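Local coordinates for uncharacterized protein (Porphyromonas gingivalis, PDB 1ZBS) that is uncharacterized but is probably an ATP-dependent sugar kinase acting on N-acetylglucosamine, at residues A[57-70]-A[86-100]. Residues are numbered along the deposited sequence; the frame is centred on the assembly and turned at random.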
loop_
_atom_site.group_PDB
_atom_site.type_symbol
_atom_site.label_atom_id
_atom_site.label_comp_id
_atom_site.label_asym_id
_atom_site.label_seq_id
_atom_site.Cartn_x
_atom_site.Cartn_y
_atom_site.Cartn_z
ATOM N N ALA A 57 0.080 -19.636 38.469
ATOM C CA ALA A 57 -1.113 -18.943 38.012
ATOM C C ALA A 57 -1.866 -18.320 39.179
ATOM O O ALA A 57 -2.624 -17.370 39.002
ATOM C CB ALA A 57 -2.020 -19.912 37.264
ATOM N N SER A 58 -1.653 -18.858 40.374
ATOM C CA SER A 58 -2.331 -18.348 41.560
ATOM C C SER A 58 -1.482 -17.305 42.290
ATOM O O SER A 58 -1.949 -16.633 43.215
ATOM C CB SER A 58 -2.678 -19.513 42.488
ATOM O OG SER A 58 -1.563 -20.363 42.668
ATOM N N SER A 59 -0.233 -17.179 41.850
ATOM C CA SER A 59 0.714 -16.228 42.415
ATOM C C SER A 59 0.601 -14.884 41.694
ATOM O O SER A 59 1.203 -13.895 42.113
ATOM C CB SER A 59 2.145 -16.758 42.270
ATOM O OG SER A 59 2.290 -18.038 42.869
ATOM N N ILE A 60 -0.167 -14.852 40.607
ATOM C CA ILE A 60 -0.346 -13.624 39.845
ATOM C C ILE A 60 -1.317 -12.698 40.553
ATOM O O ILE A 60 -2.530 -12.908 40.519
ATOM C CB ILE A 60 -0.884 -13.903 38.439
ATOM C CG1 ILE A 60 0.040 -14.870 37.708
ATOM C CG2 ILE A 60 -1.003 -12.592 37.673
ATOM C CD1 ILE A 60 1.467 -14.394 37.587
ATOM N N ARG A 61 -0.769 -11.663 41.181
ATOM C CA ARG A 61 -1.563 -10.699 41.935
ATOM C C ARG A 61 -2.005 -9.515 41.077
ATOM O O ARG A 61 -2.881 -8.735 41.464
ATOM C CB ARG A 61 -0.750 -10.214 43.138
ATOM C CG ARG A 61 -0.385 -11.326 44.123
ATOM C CD ARG A 61 -1.451 -11.489 45.202
ATOM N NE ARG A 61 -2.755 -11.823 44.641
ATOM C CZ ARG A 61 -3.020 -12.957 44.004
ATOM N NH1 ARG A 61 -4.238 -13.180 43.525
ATOM N NH2 ARG A 61 -2.072 -13.875 43.856
ATOM N N ALA A 62 -1.388 -9.386 39.908
ATOM C CA ALA A 62 -1.713 -8.314 38.983
ATOM C C ALA A 62 -1.138 -8.638 37.617
ATOM O O ALA A 62 -0.165 -9.388 37.497
ATOM C CB ALA A 62 -1.157 -6.976 39.484
ATOM N N VAL A 63 -1.768 -8.076 36.593
ATOM C CA VAL A 63 -1.364 -8.264 35.205
ATOM C C VAL A 63 -1.450 -6.926 34.465
ATOM O O VAL A 63 -2.424 -6.178 34.609
ATOM C CB VAL A 63 -2.258 -9.332 34.498
ATOM C CG1 VAL A 63 -3.678 -9.235 34.999
ATOM C CG2 VAL A 63 -2.234 -9.122 32.988
ATOM N N TYR A 64 -0.407 -6.639 33.691
ATOM C CA TYR A 64 -0.308 -5.411 32.906
ATOM C C TYR A 64 -0.041 -5.790 31.446
ATOM O O TYR A 64 1.007 -6.351 31.108
ATOM C CB TYR A 64 0.829 -4.517 33.426
ATOM C CG TYR A 64 0.752 -4.201 34.902
ATOM C CD1 TYR A 64 1.457 -4.959 35.837
ATOM C CD2 TYR A 64 -0.018 -3.135 35.366
ATOM C CE1 TYR A 64 1.403 -4.659 37.202
ATOM C CE2 TYR A 64 -0.083 -2.827 36.722
ATOM C CZ TYR A 64 0.633 -3.589 37.638
ATOM O OH TYR A 64 0.588 -3.266 38.980
ATOM N N PHE A 65 -1.011 -5.486 30.593
ATOM C CA PHE A 65 -0.925 -5.807 29.181
ATOM C C PHE A 65 -0.779 -4.567 28.317
ATOM O O PHE A 65 -1.475 -3.571 28.508
ATOM C CB PHE A 65 -2.168 -6.595 28.761
ATOM C CG PHE A 65 -2.096 -7.138 27.368
ATOM C CD1 PHE A 65 -2.502 -6.364 26.283
ATOM C CD2 PHE A 65 -1.589 -8.414 27.139
ATOM C CE1 PHE A 65 -2.400 -6.855 24.987
ATOM C CE2 PHE A 65 -1.481 -8.917 25.847
ATOM C CZ PHE A 65 -1.887 -8.138 24.768
ATOM N N TYR A 66 0.145 -4.643 27.369
ATOM C CA TYR A 66 0.406 -3.557 26.442
ATOM C C TYR A 66 0.381 -4.146 25.039
ATOM O O TYR A 66 1.110 -5.098 24.745
ATOM C CB TYR A 66 1.778 -2.951 26.722
ATOM C CG TYR A 66 1.882 -2.273 28.067
ATOM C CD1 TYR A 66 1.276 -1.039 28.290
ATOM C CD2 TYR A 66 2.589 -2.865 29.118
ATOM C CE1 TYR A 66 1.371 -0.403 29.524
ATOM C CE2 TYR A 66 2.690 -2.238 30.360
ATOM C CZ TYR A 66 2.077 -1.003 30.552
ATOM O OH TYR A 66 2.175 -0.365 31.763
ATOM N N GLY A 67 -0.459 -3.593 24.172
ATOM C CA GLY A 67 -0.534 -4.106 22.813
ATOM C C GLY A 67 -1.202 -3.165 21.833
ATOM O O GLY A 67 -2.065 -2.371 22.211
ATOM N N ALA A 68 -0.802 -3.252 20.569
ATOM C CA ALA A 68 -1.383 -2.407 19.533
ATOM C C ALA A 68 -2.827 -2.843 19.301
ATOM O O ALA A 68 -3.098 -4.028 19.120
ATOM C CB ALA A 68 -0.582 -2.530 18.242
ATOM N N GLY A 69 -3.748 -1.884 19.314
ATOM C CA GLY A 69 -5.151 -2.197 19.110
ATOM C C GLY A 69 -5.922 -2.090 20.413
ATOM O O GLY A 69 -7.151 -2.166 20.443
ATOM N N CYS A 70 -5.189 -1.913 21.503
ATOM C CA CYS A 70 -5.820 -1.795 22.800
ATOM C C CYS A 70 -6.387 -0.399 22.993
ATOM O O CYS A 70 -6.103 0.288 23.977
ATOM C CB CYS A 70 -4.824 -2.145 23.901
ATOM S SG CYS A 70 -4.474 -3.915 23.948
ATOM N N LEU A 86 -7.347 -15.411 34.854
ATOM C CA LEU A 86 -6.983 -15.447 36.267
ATOM C C LEU A 86 -8.072 -14.681 37.005
ATOM O O LEU A 86 -7.936 -13.484 37.273
ATOM C CB LEU A 86 -5.621 -14.792 36.529
ATOM C CG LEU A 86 -4.320 -15.406 36.000
ATOM C CD1 LEU A 86 -4.463 -16.912 35.886
ATOM C CD2 LEU A 86 -3.969 -14.794 34.656
ATOM N N PRO A 87 -9.182 -15.370 37.327
ATOM C CA PRO A 87 -10.339 -14.806 38.033
ATOM C C PRO A 87 -10.017 -14.341 39.445
ATOM O O PRO A 87 -10.774 -13.571 40.048
ATOM C CB PRO A 87 -11.346 -15.954 38.005
ATOM C CG PRO A 87 -10.467 -17.169 38.042
ATOM C CD PRO A 87 -9.381 -16.808 37.058
ATOM N N HIS A 88 -8.892 -14.805 39.981
ATOM C CA HIS A 88 -8.510 -14.406 41.332
ATOM C C HIS A 88 -7.425 -13.343 41.336
ATOM O O HIS A 88 -6.799 -13.089 42.362
ATOM C CB HIS A 88 -8.076 -15.628 42.142
ATOM C CG HIS A 88 -9.157 -16.658 42.273
ATOM N ND1 HIS A 88 -10.419 -16.348 42.738
ATOM C CD2 HIS A 88 -9.188 -17.973 41.947
ATOM C CE1 HIS A 88 -11.181 -17.426 42.690
ATOM N NE2 HIS A 88 -10.457 -18.427 42.214
ATOM N N CYS A 89 -7.217 -12.717 40.183
ATOM C CA CYS A 89 -6.224 -11.662 40.056
ATOM C C CYS A 89 -6.792 -10.375 40.651
ATOM O O CYS A 89 -7.959 -10.054 40.437
ATOM C CB CYS A 89 -5.879 -11.432 38.588
ATOM S SG CYS A 89 -4.482 -10.316 38.373
ATOM N N ASP A 90 -5.968 -9.640 41.390
ATOM C CA ASP A 90 -6.403 -8.393 42.021
ATOM C C ASP A 90 -6.487 -7.189 41.080
ATOM O O ASP A 90 -7.465 -6.445 41.114
ATOM C CB ASP A 90 -5.473 -8.036 43.193
ATOM C CG ASP A 90 -5.802 -8.802 44.469
ATOM O OD1 ASP A 90 -4.966 -8.776 45.402
ATOM O OD2 ASP A 90 -6.894 -9.416 44.551
ATOM N N ARG A 91 -5.467 -6.997 40.248
ATOM C CA ARG A 91 -5.440 -5.856 39.340
ATOM C C ARG A 91 -5.094 -6.252 37.906
ATOM O O ARG A 91 -4.099 -6.938 37.656
ATOM C CB ARG A 91 -4.435 -4.819 39.851
ATOM C CG ARG A 91 -4.520 -3.453 39.182
ATOM C CD ARG A 91 -3.397 -2.527 39.656
ATOM N NE ARG A 91 -3.416 -2.271 41.099
ATOM C CZ ARG A 91 -4.292 -1.487 41.724
ATOM N NH1 ARG A 91 -5.243 -0.865 41.041
ATOM N NH2 ARG A 91 -4.208 -1.316 43.039
ATOM N N ILE A 92 -5.927 -5.804 36.971
ATOM C CA ILE A 92 -5.744 -6.088 35.554
ATOM C C ILE A 92 -5.888 -4.816 34.729
ATOM O O ILE A 92 -6.987 -4.284 34.574
ATOM C CB ILE A 92 -6.769 -7.119 35.070
ATOM C CG1 ILE A 92 -6.841 -7.099 33.546
ATOM C CG2 ILE A 92 -8.120 -6.841 35.706
ATOM C CD1 ILE A 92 -5.527 -7.432 32.882
ATOM N N GLU A 93 -4.765 -4.335 34.200
ATOM C CA GLU A 93 -4.736 -3.116 33.396
ATOM C C GLU A 93 -4.310 -3.384 31.955
ATOM O O GLU A 93 -3.301 -4.047 31.707
ATOM C CB GLU A 93 -3.781 -2.102 34.033
ATOM C CG GLU A 93 -4.247 -1.533 35.370
ATOM C CD GLU A 93 -3.254 -0.540 35.945
ATOM O OE1 GLU A 93 -2.817 0.359 35.199
ATOM O OE2 GLU A 93 -2.913 -0.650 37.143
ATOM N N VAL A 94 -5.084 -2.862 31.006
ATOM C CA VAL A 94 -4.792 -3.038 29.585
ATOM C C VAL A 94 -4.546 -1.673 28.963
ATOM O O VAL A 94 -5.370 -0.769 29.097
ATOM C CB VAL A 94 -5.963 -3.724 28.854
ATOM C CG1 VAL A 94 -5.493 -4.275 27.519
ATOM C CG2 VAL A 94 -6.530 -4.838 29.717
ATOM N N ALA A 95 -3.408 -1.527 28.294
ATOM C CA ALA A 95 -3.047 -0.259 27.666
ATOM C C ALA A 95 -2.369 -0.485 26.320
ATOM O O ALA A 95 -1.933 -1.593 26.013
ATOM C CB ALA A 95 -2.128 0.529 28.588
ATOM N N GLY A 96 -2.281 0.577 25.524
ATOM C CA GLY A 96 -1.658 0.479 24.216
ATOM C C GLY A 96 -0.166 0.214 24.271
ATOM O O GLY A 96 0.490 0.476 25.284
ATOM N N ASP A 97 0.376 -0.308 23.176
ATOM C CA ASP A 97 1.795 -0.604 23.107
ATOM C C ASP A 97 2.663 0.650 23.069
ATOM O O ASP A 97 3.826 0.621 23.480
ATOM C CB ASP A 97 2.106 -1.489 21.891
ATOM C CG ASP A 97 1.627 -0.889 20.575
ATOM O OD1 ASP A 97 2.114 -1.345 19.520
ATOM O OD2 ASP A 97 0.766 0.022 20.581
HETATM N N MSE A 98 2.099 1.751 22.581
HETATM C CA MSE A 98 2.836 3.007 22.494
HETATM C C MSE A 98 3.140 3.490 23.910
HETATM O O MSE A 98 4.249 3.939 24.202
HETATM C CB MSE A 98 2.006 4.053 21.740
HETATM C CG MSE A 98 2.739 5.354 21.437
HETATM SE SE MSE A 98 4.285 5.165 20.271
HETATM C CE MSE A 98 5.668 4.851 21.600
ATOM N N LEU A 99 2.149 3.371 24.787
ATOM C CA LEU A 99 2.295 3.781 26.170
ATOM C C LEU A 99 3.297 2.874 26.881
ATOM O O LEU A 99 4.085 3.322 27.720
ATOM C CB LEU A 99 0.938 3.721 26.873
ATOM C CG LEU A 99 0.958 3.941 28.388
ATOM C CD1 LEU A 99 1.571 5.298 28.712
ATOM C CD2 LEU A 99 -0.460 3.839 28.929
ATOM N N GLY A 100 3.247 1.591 26.546
ATOM C CA GLY A 100 4.162 0.640 27.141
ATOM C C GLY A 100 5.586 0.982 26.751
ATOM O O GLY A 100 6.514 0.829 27.545
#
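With chi1 at 36°, Val-63 sets CG1 between its backbone N and carbonyl carbon, while Ile-92 carries CG1 anti to its own N; as bridge partners on one sheet face the two side chains run side by side, and a chi2 of 60° turns Ile-92 CD1 tightly onto Val-63 CG1 at 3.3 Å. They belong to neighbouring parallel strands, 62-67 and 91-95, joined through helix 75-85 in a beta-alpha-beta crossover at the edge of the first five-stranded sheet of this ASKHA-type fold. The helix packs on the face bearing Val-63, Phe-65, Ile-92 and Val-94, where Phe-65 meets Leu-78 and Ile-92 meets Leu-82. Between the strands, Val-63 and Phe-65 use both N and O; the bond from Phe-65 N to Glu-93 O is almost straight at 175°. Pairing weakens at the start of the strands, where Arg-61 O receives only weak hydrogen bonds from Asp-90 N and Arg-91 N. The bent Arg-61 side chain gives NH2 to Ser-58 O at 2.8 Å, and its NE makes a long salt bridge with Asp-90 OD1, both partners near the guanidinium plane. On the other sheet face, Tyr-64 stacks on His-278, and Glu-93 OE2 approaches the Tyr-64 ring edge. Tyr-66 OH is hydrogen-bonded to Arg-103 NH2 and His-278 NE2. As the chain enters helix 97-105, Gly-100 CA sits over one face of the Tyr-66 ring, a CH-pi contact 3.8 Å from its centroid.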